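STING-associated CdnE c-di-GMP synthase (Flavobacteriaceae, PDB 6WT8) probably synthesises cyclic di-GMP as a nucleotide second messenger that activates a partner STING receptor in bacterial CBASS antiphage defence. Local coordinates at residues Ser205-Lys210 / Lys214-Ile219; Val93-His98 / Leu237-Ile242; Tyr306-Asn311 / Lys316-Asn321. All coordinates share one frame; numbering follows the deposited sequence.

Interaction 1 (Ser205-Lys210 / Lys214-Ile219); sequences SVDFMK and KSRKGI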
loop_
_atom_site.group_PDB
_atom_site.type_symbol
_atom_site.label_atom_id
_atom_site.label_comp_id
_atom_site.label_asym_id
_atom_site.label_seq_id
_atom_site.Cartn_x
_atom_site.Cartn_y
_atom_site.Cartn_z
ATOM N N SER A 205 10.780 -14.547 -8.079
ATOM C CA SER A 205 11.870 -13.778 -8.677
ATOM C C SER A 205 13.223 -14.318 -8.228
ATOM O O SER A 205 13.316 -15.123 -7.315
ATOM C CB SER A 205 11.765 -12.315 -8.266
ATOM O OG SER A 205 11.994 -12.222 -6.862
ATOM N N VAL A 206 14.279 -13.899 -8.916
ATOM C CA VAL A 206 15.630 -14.221 -8.466
ATOM C C VAL A 206 15.871 -13.710 -7.049
ATOM O O VAL A 206 16.466 -14.421 -6.221
ATOM C CB VAL A 206 16.666 -13.655 -9.446
ATOM C CG1 VAL A 206 18.076 -13.908 -8.870
ATOM C CG2 VAL A 206 16.475 -14.318 -10.832
ATOM N N ASP A 207 15.406 -12.494 -6.731
ATOM C CA ASP A 207 15.637 -11.994 -5.373
ATOM C C ASP A 207 14.908 -12.840 -4.324
ATOM O O ASP A 207 15.451 -13.086 -3.222
ATOM C CB ASP A 207 15.238 -10.519 -5.289
ATOM C CG ASP A 207 16.309 -9.587 -5.859
ATOM O OD1 ASP A 207 17.498 -9.985 -5.988
ATOM O OD2 ASP A 207 15.935 -8.449 -6.185
ATOM N N PHE A 208 13.691 -13.290 -4.630
ATOM C CA PHE A 208 13.041 -14.244 -3.740
ATOM C C PHE A 208 13.858 -15.540 -3.631
ATOM O O PHE A 208 14.062 -16.067 -2.532
ATOM C CB PHE A 208 11.610 -14.579 -4.204
ATOM C CG PHE A 208 11.024 -15.692 -3.405
ATOM C CD1 PHE A 208 10.684 -15.474 -2.065
ATOM C CD2 PHE A 208 10.874 -16.940 -3.951
ATOM C CE1 PHE A 208 10.213 -16.510 -1.288
ATOM C CE2 PHE A 208 10.374 -17.989 -3.215
ATOM C CZ PHE A 208 10.036 -17.787 -1.870
HETATM N N MSE A 209 14.294 -16.088 -4.758
HETATM C CA MSE A 209 14.938 -17.395 -4.719
HETATM C C MSE A 209 16.301 -17.300 -4.032
HETATM O O MSE A 209 16.787 -18.285 -3.469
HETATM C CB MSE A 209 15.023 -17.971 -6.137
HETATM C CG MSE A 209 13.567 -18.274 -6.676
HETATM SE SE MSE A 209 13.697 -19.298 -8.328
HETATM C CE MSE A 209 13.976 -17.883 -9.582
ATOM N N LYS A 210 16.895 -16.094 -3.992
ATOM C CA LYS A 210 18.160 -15.911 -3.244
ATOM C C LYS A 210 17.976 -15.869 -1.726
ATOM O O LYS A 210 18.944 -16.108 -0.994
ATOM C CB LYS A 210 18.856 -14.596 -3.646
ATOM C CG LYS A 210 19.501 -14.581 -5.011
ATOM C CD LYS A 210 20.059 -13.175 -5.364
ATOM C CE LYS A 210 20.929 -13.292 -6.631
ATOM N NZ LYS A 210 21.441 -12.002 -7.214
ATOM N N LYS A 214 9.608 -14.351 2.528
ATOM C CA LYS A 214 8.231 -14.542 2.079
ATOM C C LYS A 214 7.644 -13.285 1.430
ATOM O O LYS A 214 6.851 -13.370 0.497
ATOM C CB LYS A 214 7.406 -14.976 3.288
ATOM C CG LYS A 214 5.975 -15.269 2.980
ATOM C CD LYS A 214 5.175 -15.675 4.237
ATOM C CE LYS A 214 3.669 -15.723 3.904
ATOM N NZ LYS A 214 2.796 -15.832 5.106
ATOM N N SER A 215 8.065 -12.116 1.884
ATOM C CA SER A 215 7.473 -10.890 1.385
ATOM C C SER A 215 7.888 -10.594 -0.046
ATOM O O SER A 215 7.264 -9.740 -0.698
ATOM C CB SER A 215 7.857 -9.714 2.289
ATOM O OG SER A 215 9.272 -9.503 2.298
ATOM N N ARG A 216 8.966 -11.226 -0.518
ATOM C CA ARG A 216 9.411 -11.003 -1.895
ATOM C C ARG A 216 8.685 -11.887 -2.898
ATOM O O ARG A 216 8.907 -11.736 -4.091
ATOM C CB ARG A 216 10.895 -11.265 -2.010
ATOM C CG ARG A 216 11.753 -10.288 -1.200
ATOM C CD ARG A 216 13.213 -10.715 -1.352
ATOM N NE ARG A 216 14.156 -10.050 -0.435
ATOM C CZ ARG A 216 14.807 -8.936 -0.741
ATOM N NH1 ARG A 216 14.611 -8.328 -1.917
ATOM N NH2 ARG A 216 15.698 -8.448 0.133
ATOM N N LYS A 217 7.813 -12.774 -2.447
ATOM C CA LYS A 217 7.061 -13.596 -3.391
ATOM C C LYS A 217 6.058 -12.747 -4.154
ATOM O O LYS A 217 5.364 -11.908 -3.561
ATOM C CB LYS A 217 6.330 -14.715 -2.655
ATOM C CG LYS A 217 7.224 -15.716 -2.009
ATOM C CD LYS A 217 6.454 -16.903 -1.421
ATOM C CE LYS A 217 5.831 -17.683 -2.529
ATOM N NZ LYS A 217 6.413 -18.999 -2.914
ATOM N N GLY A 218 5.988 -12.947 -5.479
ATOM C CA GLY A 218 5.077 -12.206 -6.321
ATOM C C GLY A 218 3.808 -12.993 -6.591
ATOM O O GLY A 218 3.738 -14.207 -6.326
ATOM N N ILE A 219 2.796 -12.267 -7.064
ATOM C CA ILE A 219 1.602 -12.955 -7.550
ATOM C C ILE A 219 1.301 -12.531 -8.970
ATOM O O ILE A 219 1.589 -11.415 -9.413
ATOM C CB ILE A 219 0.375 -12.717 -6.649
ATOM C CG1 ILE A 219 0.018 -11.211 -6.531
ATOM C CG2 ILE A 219 0.612 -13.351 -5.247
ATOM C CD1 ILE A 219 -1.268 -10.977 -5.743
HETATM O O HOH W 1 10.869 -10.253 -5.426
HETATM O O HOH W 2 9.154 -13.540 -6.147
#

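Interaction 2 (Val93-His98 / Leu237-Ile242); sequences VMTNTH and LSIERI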
loop_
_atom_site.group_PDB
_atom_site.type_symbol
_atom_site.label_atom_id
_atom_site.label_comp_id
_atom_site.label_asym_id
_atom_site.label_seq_id
_atom_site.Cartn_x
_atom_site.Cartn_y
_atom_site.Cartn_z
ATOM N N VAL A 93 -4.891 -1.106 3.510
ATOM C CA VAL A 93 -5.369 -1.380 4.854
ATOM C C VAL A 93 -4.351 -2.235 5.603
ATOM O O VAL A 93 -4.197 -2.102 6.816
ATOM C CB VAL A 93 -6.777 -2.014 4.788
ATOM C CG1 VAL A 93 -7.200 -2.456 6.194
ATOM C CG2 VAL A 93 -7.817 -0.999 4.226
HETATM N N MSE A 94 -3.555 -3.032 4.870
HETATM C CA MSE A 94 -2.562 -3.861 5.547
HETATM C C MSE A 94 -1.337 -3.126 6.098
HETATM O O MSE A 94 -0.577 -3.696 6.879
HETATM C CB MSE A 94 -2.053 -4.973 4.610
HETATM C CG MSE A 94 -3.111 -6.050 4.380
HETATM SE SE MSE A 94 -3.659 -6.993 6.006
HETATM C CE MSE A 94 -2.069 -7.966 6.328
ATOM N N THR A 95 -1.151 -1.874 5.693
ATOM C CA THR A 95 -0.185 -0.980 6.357
ATOM C C THR A 95 -0.868 0.115 7.136
ATOM O O THR A 95 -0.193 1.046 7.614
ATOM C CB THR A 95 0.754 -0.362 5.313
ATOM O OG1 THR A 95 -0.004 0.200 4.251
ATOM C CG2 THR A 95 1.708 -1.426 4.683
ATOM N N ASN A 96 -2.202 0.074 7.229
ATOM C CA ASN A 96 -2.991 1.139 7.839
ATOM C C ASN A 96 -2.668 2.488 7.228
ATOM O O ASN A 96 -2.687 3.517 7.949
ATOM C CB ASN A 96 -2.782 1.198 9.370
ATOM C CG ASN A 96 -3.814 2.087 10.042
ATOM O OD1 ASN A 96 -4.978 2.140 9.574
ATOM N ND2 ASN A 96 -3.399 2.842 11.119
ATOM N N THR A 97 -2.408 2.521 5.900
ATOM C CA THR A 97 -2.166 3.805 5.251
ATOM C C THR A 97 -3.346 4.234 4.404
ATOM O O THR A 97 -3.237 5.192 3.638
ATOM C CB THR A 97 -0.882 3.778 4.426
ATOM O OG1 THR A 97 -0.928 2.657 3.529
ATOM C CG2 THR A 97 0.319 3.677 5.396
ATOM N N HIS A 98 -4.480 3.551 4.535
ATOM C CA HIS A 98 -5.684 4.042 3.890
ATOM C C HIS A 98 -6.205 5.285 4.616
ATOM O O HIS A 98 -5.912 5.531 5.782
ATOM C CB HIS A 98 -6.771 2.952 3.858
ATOM C CG HIS A 98 -7.150 2.422 5.215
ATOM N ND1 HIS A 98 -6.229 1.908 6.084
ATOM C CD2 HIS A 98 -8.365 2.259 5.806
ATOM C CE1 HIS A 98 -6.838 1.495 7.185
ATOM N NE2 HIS A 98 -8.136 1.657 7.021
ATOM N N LEU A 237 5.580 -7.193 -0.693
ATOM C CA LEU A 237 6.854 -6.513 -0.532
ATOM C C LEU A 237 6.637 -5.053 -0.158
ATOM O O LEU A 237 7.344 -4.516 0.710
ATOM C CB LEU A 237 7.641 -6.637 -1.846
ATOM C CG LEU A 237 9.091 -6.206 -1.790
ATOM C CD1 LEU A 237 9.855 -6.928 -0.653
ATOM C CD2 LEU A 237 9.755 -6.442 -3.128
ATOM N N SER A 238 5.665 -4.401 -0.804
ATOM C CA SER A 238 5.291 -3.053 -0.385
ATOM C C SER A 238 4.828 -3.030 1.050
ATOM O O SER A 238 5.236 -2.139 1.834
ATOM C CB SER A 238 4.201 -2.510 -1.304
ATOM O OG SER A 238 4.779 -2.266 -2.555
ATOM N N ILE A 239 3.985 -3.979 1.436
ATOM C CA ILE A 239 3.479 -4.010 2.811
ATOM C C ILE A 239 4.637 -4.148 3.782
ATOM O O ILE A 239 4.755 -3.393 4.755
ATOM C CB ILE A 239 2.450 -5.141 2.999
ATOM C CG1 ILE A 239 1.168 -4.783 2.269
ATOM C CG2 ILE A 239 2.238 -5.448 4.469
ATOM C CD1 ILE A 239 0.285 -6.004 2.002
ATOM N N GLU A 240 5.504 -5.155 3.570
ATOM C CA GLU A 240 6.588 -5.379 4.500
ATOM C C GLU A 240 7.497 -4.172 4.575
ATOM O O GLU A 240 7.903 -3.766 5.670
ATOM C CB GLU A 240 7.352 -6.637 4.094
ATOM C CG GLU A 240 8.488 -7.014 5.071
ATOM C CD GLU A 240 7.989 -7.572 6.406
ATOM O OE1 GLU A 240 8.843 -7.773 7.301
ATOM O OE2 GLU A 240 6.774 -7.803 6.565
ATOM N N ARG A 241 7.851 -3.587 3.425
ATOM C CA ARG A 241 8.845 -2.517 3.457
ATOM C C ARG A 241 8.284 -1.249 4.112
ATOM O O ARG A 241 9.019 -0.573 4.846
ATOM C CB ARG A 241 9.352 -2.237 2.039
ATOM C CG ARG A 241 10.368 -3.283 1.563
ATOM C CD ARG A 241 10.778 -2.953 0.110
ATOM N NE ARG A 241 11.844 -3.927 -0.220
ATOM C CZ ARG A 241 12.409 -4.029 -1.426
ATOM N NH1 ARG A 241 12.033 -3.257 -2.454
ATOM N NH2 ARG A 241 13.384 -4.940 -1.594
ATOM N N ILE A 242 7.008 -0.902 3.826
ATOM C CA ILE A 242 6.406 0.254 4.499
ATOM C C ILE A 242 6.322 0.010 6.004
ATOM O O ILE A 242 6.644 0.900 6.817
ATOM C CB ILE A 242 5.047 0.577 3.868
ATOM C CG1 ILE A 242 5.326 1.168 2.477
ATOM C CG2 ILE A 242 4.269 1.556 4.743
ATOM C CD1 ILE A 242 4.013 1.157 1.612
#

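Interaction 3 (Tyr306-Asn311 / Lys316-Asn321); sequences YQELTN and KSYRDN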
loop_
_atom_site.group_PDB
_atom_site.type_symbol
_atom_site.label_atom_id
_atom_site.label_comp_id
_atom_site.label_asym_id
_atom_site.label_seq_id
_atom_site.Cartn_x
_atom_site.Cartn_y
_atom_site.Cartn_z
ATOM N N TYR A 306 7.388 19.298 1.974
ATOM C CA TYR A 306 7.491 20.385 1.009
ATOM C C TYR A 306 8.862 20.412 0.370
ATOM O O TYR A 306 8.972 20.561 -0.856
ATOM C CB TYR A 306 7.181 21.721 1.671
ATOM C CG TYR A 306 7.362 22.885 0.747
ATOM C CD1 TYR A 306 6.440 23.184 -0.211
ATOM C CD2 TYR A 306 8.436 23.753 0.894
ATOM C CE1 TYR A 306 6.578 24.233 -1.077
ATOM C CE2 TYR A 306 8.592 24.821 0.009
ATOM C CZ TYR A 306 7.644 25.051 -0.966
ATOM O OH TYR A 306 7.757 26.114 -1.821
ATOM N N GLN A 307 9.917 20.258 1.178
ATOM C CA GLN A 307 11.260 20.227 0.620
ATOM C C GLN A 307 11.424 19.058 -0.357
ATOM O O GLN A 307 12.007 19.211 -1.422
ATOM C CB GLN A 307 12.293 20.165 1.750
ATOM C CG GLN A 307 12.344 21.380 2.626
ATOM C CD GLN A 307 13.183 21.073 3.904
ATOM O OE1 GLN A 307 14.312 20.595 3.806
ATOM N NE2 GLN A 307 12.601 21.284 5.083
ATOM N N GLU A 308 10.909 17.888 -0.021
ATOM C CA GLU A 308 11.074 16.762 -0.920
ATOM C C GLU A 308 10.344 16.986 -2.237
ATOM O O GLU A 308 10.899 16.712 -3.321
ATOM C CB GLU A 308 10.547 15.505 -0.244
ATOM C CG GLU A 308 10.594 14.273 -1.134
ATOM C CD GLU A 308 12.026 13.827 -1.470
ATOM O OE1 GLU A 308 12.983 14.286 -0.827
ATOM O OE2 GLU A 308 12.152 12.984 -2.381
ATOM N N LEU A 309 9.082 17.452 -2.189
ATOM C CA LEU A 309 8.393 17.703 -3.464
ATOM C C LEU A 309 9.084 18.781 -4.271
ATOM O O LEU A 309 9.205 18.633 -5.492
ATOM C CB LEU A 309 6.942 18.084 -3.228
ATOM C CG LEU A 309 6.111 17.029 -2.483
ATOM C CD1 LEU A 309 4.651 17.438 -2.518
ATOM C CD2 LEU A 309 6.227 15.662 -3.046
ATOM N N THR A 310 9.579 19.846 -3.613
ATOM C CA THR A 310 10.338 20.882 -4.311
ATOM C C THR A 310 11.565 20.310 -5.006
ATOM O O THR A 310 11.862 20.673 -6.164
ATOM C CB THR A 310 10.710 21.959 -3.274
ATOM O OG1 THR A 310 9.473 22.546 -2.883
ATOM C CG2 THR A 310 11.644 22.983 -3.902
ATOM N N ASN A 311 12.275 19.393 -4.344
ATOM C CA ASN A 311 13.459 18.766 -4.936
ATOM C C ASN A 311 13.077 17.884 -6.105
ATOM O O ASN A 311 13.783 17.847 -7.125
ATOM C CB ASN A 311 14.183 17.896 -3.898
ATOM C CG ASN A 311 14.872 18.724 -2.795
ATOM O OD1 ASN A 311 15.058 19.932 -2.929
ATOM N ND2 ASN A 311 15.249 18.058 -1.708
ATOM N N LYS A 316 16.160 16.985 -11.935
ATOM C CA LYS A 316 15.792 15.894 -12.841
ATOM C C LYS A 316 16.504 14.601 -12.471
ATOM O O LYS A 316 15.863 13.557 -12.399
ATOM C CB LYS A 316 16.115 16.276 -14.315
ATOM C CG LYS A 316 15.710 15.165 -15.307
ATOM C CD LYS A 316 16.134 15.604 -16.710
ATOM C CE LYS A 316 15.605 14.727 -17.839
ATOM N NZ LYS A 316 15.235 13.369 -17.443
ATOM N N SER A 317 17.835 14.624 -12.252
ATOM C CA SER A 317 18.513 13.347 -11.972
ATOM C C SER A 317 18.005 12.722 -10.681
ATOM O O SER A 317 17.860 11.491 -10.589
ATOM C CB SER A 317 20.045 13.523 -11.928
ATOM O OG SER A 317 20.437 14.366 -10.865
ATOM N N TYR A 318 17.688 13.550 -9.683
ATOM C CA TYR A 318 17.095 13.038 -8.453
ATOM C C TYR A 318 15.745 12.383 -8.732
ATOM O O TYR A 318 15.483 11.243 -8.305
ATOM C CB TYR A 318 16.931 14.181 -7.455
ATOM C CG TYR A 318 16.345 13.737 -6.155
ATOM C CD1 TYR A 318 17.061 12.906 -5.311
ATOM C CD2 TYR A 318 15.072 14.100 -5.780
ATOM C CE1 TYR A 318 16.512 12.466 -4.113
ATOM C CE2 TYR A 318 14.525 13.675 -4.594
ATOM C CZ TYR A 318 15.250 12.868 -3.773
ATOM O OH TYR A 318 14.687 12.456 -2.597
ATOM N N ARG A 319 14.845 13.089 -9.433
ATOM C CA ARG A 319 13.527 12.475 -9.573
ATOM C C ARG A 319 13.593 11.242 -10.454
ATOM O O ARG A 319 12.867 10.267 -10.208
ATOM C CB ARG A 319 12.526 13.500 -10.098
ATOM C CG ARG A 319 12.155 13.431 -11.511
ATOM C CD ARG A 319 11.125 14.521 -11.882
ATOM N NE ARG A 319 11.580 15.086 -13.136
ATOM C CZ ARG A 319 12.066 16.310 -13.330
ATOM N NH1 ARG A 319 12.165 17.211 -12.361
ATOM N NH2 ARG A 319 12.485 16.632 -14.540
ATOM N N ASP A 320 14.506 11.228 -11.418
ATOM C CA ASP A 320 14.555 10.118 -12.353
ATOM C C ASP A 320 15.012 8.825 -11.703
ATOM O O ASP A 320 14.830 7.749 -12.300
ATOM C CB ASP A 320 15.490 10.467 -13.506
ATOM C CG ASP A 320 14.830 11.346 -14.527
ATOM O OD1 ASP A 320 13.597 11.563 -14.446
ATOM O OD2 ASP A 320 15.564 11.855 -15.402
ATOM N N ASN A 321 15.588 8.876 -10.507
ATOM C CA ASN A 321 16.113 7.668 -9.890
ATOM C C ASN A 321 15.303 7.199 -8.683
ATOM O O ASN A 321 15.711 6.260 -7.999
ATOM C CB ASN A 321 17.589 7.911 -9.532
ATOM C CG ASN A 321 18.474 7.833 -10.775
ATOM O OD1 ASN A 321 18.777 6.740 -11.255
ATOM N ND2 ASN A 321 18.793 8.985 -11.359
#

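Interaction 1 (Ser205-Lys210 / Lys214-Ile219)
Phe-208 and Arg-216 meet through their CB atoms where helix 206-211 faces the short 3-10 turn leading into strand 218-221. In the apolar part of the contact, CB of Phe-208 lies 4.0 Å from CB of Arg-216. With CG anti to its backbone N (chi1 172°), the Phe-208 ring swings past Arg-216 to Lys-217, whose CG sits over one face, offset toward the rim, as a CH-pi contact; the modelled carbon spacing here is too short to be trusted in detail. CA of Lys-214 approaches the ring edge. The Lys-217 chain bends beyond CG, and the residue also makes a cation-pi contact with Tyr-202. Arg-216, extended from CG to NE, passes obliquely over the start of the helix, its CD 3.8 Å from Asp-207 O.

Charge adds a weaker term. OD2 of Asp-207 is 4.5 Å from NH1 of Arg-216, well out of the guanidinium plane, while NE of Arg-216 is salt-bridged to Asp-213.

The remaining links are polar. Ser-205 is the N-cap of the helix, its OG accepting from Phe-208 N at 3.0 Å and 168°. Water 1 stands 2.7 Å from Ser-205 OG and donates to Arg-216 O at 2.8 Å. Water 2 accepts from Ser-205 N at 2.7 Å, donates to the same Arg-216 O, and receives a weak bond from Gly-218 N. Two waters thus serve one carbonyl oxygen, and no direct hydrogen bond spans the segments: the helix start and the turn are joined by solvent and aliphatic packing, a partly wet contact at the protein surface.

Interaction 2 (Val93-His98 / Leu237-Ile242)
A chi1 of 50° at Thr-95 sets OG1 between the backbone N and the carbonyl carbon and turns the methyl CG2 toward helix 235-248, where it meets Ile-239 and Ile-242. Both isoleucines hold CG2 anti to their own N, and the Thr-95 methyl nestles at the helix surface between these residues one turn apart. CG2 of Thr-95 lies 3.6 Å from Ile-239 O and 3.9 Å from CG2 of Ile-242. The hydroxyl is held from behind: OG1 of Thr-95 is 2.7 Å from OG1 of Thr-97, a hydrogen bond with either as possible donor, and also bonds to Ser-92 O. These two partners fix the rotation of the side chain and so the direction of its methyl.

Selenomethionine Met-94 adds a second apolar touch, with CB 3.7 Å from CD1 of Ile-239. Its chain then bends twice, carrying SE away from the helix.

Segment 93-98 lies in the loop between strands 85-90 and 106-112, directly after Ser-92, in the region that follows the Gly-Ser motif of this nucleotidyltransferase family. Basic side chains of helix 253-266 grip its backbone: Lys-254, Arg-258 and Lys-261 donate to the carbonyl oxygens of Thr-95, Asn-96 and Thr-97. His-98 bonds to Thr-63 of helix 60-81, so the loop lies among helices 60-81, 235-248 and 253-266; on its own side, Ile-242 also packs on Asn-282 of helix 278-287.

Interaction 3 (Tyr306-Asn311 / Lys316-Asn321)
A tight helical corner, where helix 300-314 gives way to the short helix 316-320, is bridged by Tyr-318 and Glu-308. The phenol OH of Tyr-318 donates to OE2 of Glu-308 at 2.6 Å, using the syn lone pair of that oxygen. OE1 of Glu-308 is farther off, 3.1 Å from OH of Tyr-318, so the hydroxyl sits before the carboxylate but is bonded through one oxygen. OE2 comes in at the ring edge, in the plane of the ring, whereas the carboxylate itself is turned 72° against that plane. The two side chains cross at about a right angle. Tyr-318 carries CG anti to its backbone N (chi1 -179°), which throws the ring back across the turn; Glu-308 bends at chi2 (67°) to bring its acid end to meet it.

Asn-311, one turn on from Glu-308, lines the path of the ring, its CB 4.3 Å from CE2 of Tyr-318. The corner itself is held by Asn-315 between the two helices: its OD1 accepts from Tyr-318 N and from Ser-317 OG at the start of the second helix. Arg-319 ties back to Ile-312 O in the first. A phenylalanine in place of Tyr-318 would probably leave the buried Glu-308 carboxylate without its hydroxyl donor and free to turn. That bond may well favour the ionised acid.

Both Glu-308 and Tyr-318 touch Asn-287 of helix 278-287, against which the corner leans. Within the short helix, NZ of Lys-316 forms a salt bridge to OD2 of Asp-320 at 2.6 Å. ND2 of Asn-321 donates to Ser-317 O at 2.8 Å, with the partner close to the amide plane.

How the interactions relate
Interaction 1 is nested along the chain inside the long loop closed by interaction 2, and interaction 3 follows both. Interactions 1 and 2 have centres about 17 Å apart and touch: strand 218-221 leads to helix 235-248, where Leu-237 and Glu-240 pack on Arg-216 and Ser-215, and the like-charged ends of Arg-216 and Arg-241 come close. Interaction 3 stands apart, its centre about 29 Å from that of interaction 1 and about 23 Å from that of interaction 2. Helix 278-287 touches both Ile-242 and Tyr-318. The contacts thus run from the edge of the sheet, by way of helix 235-248, to the helical part of the chain, with helix 278-287 next to both of the last two.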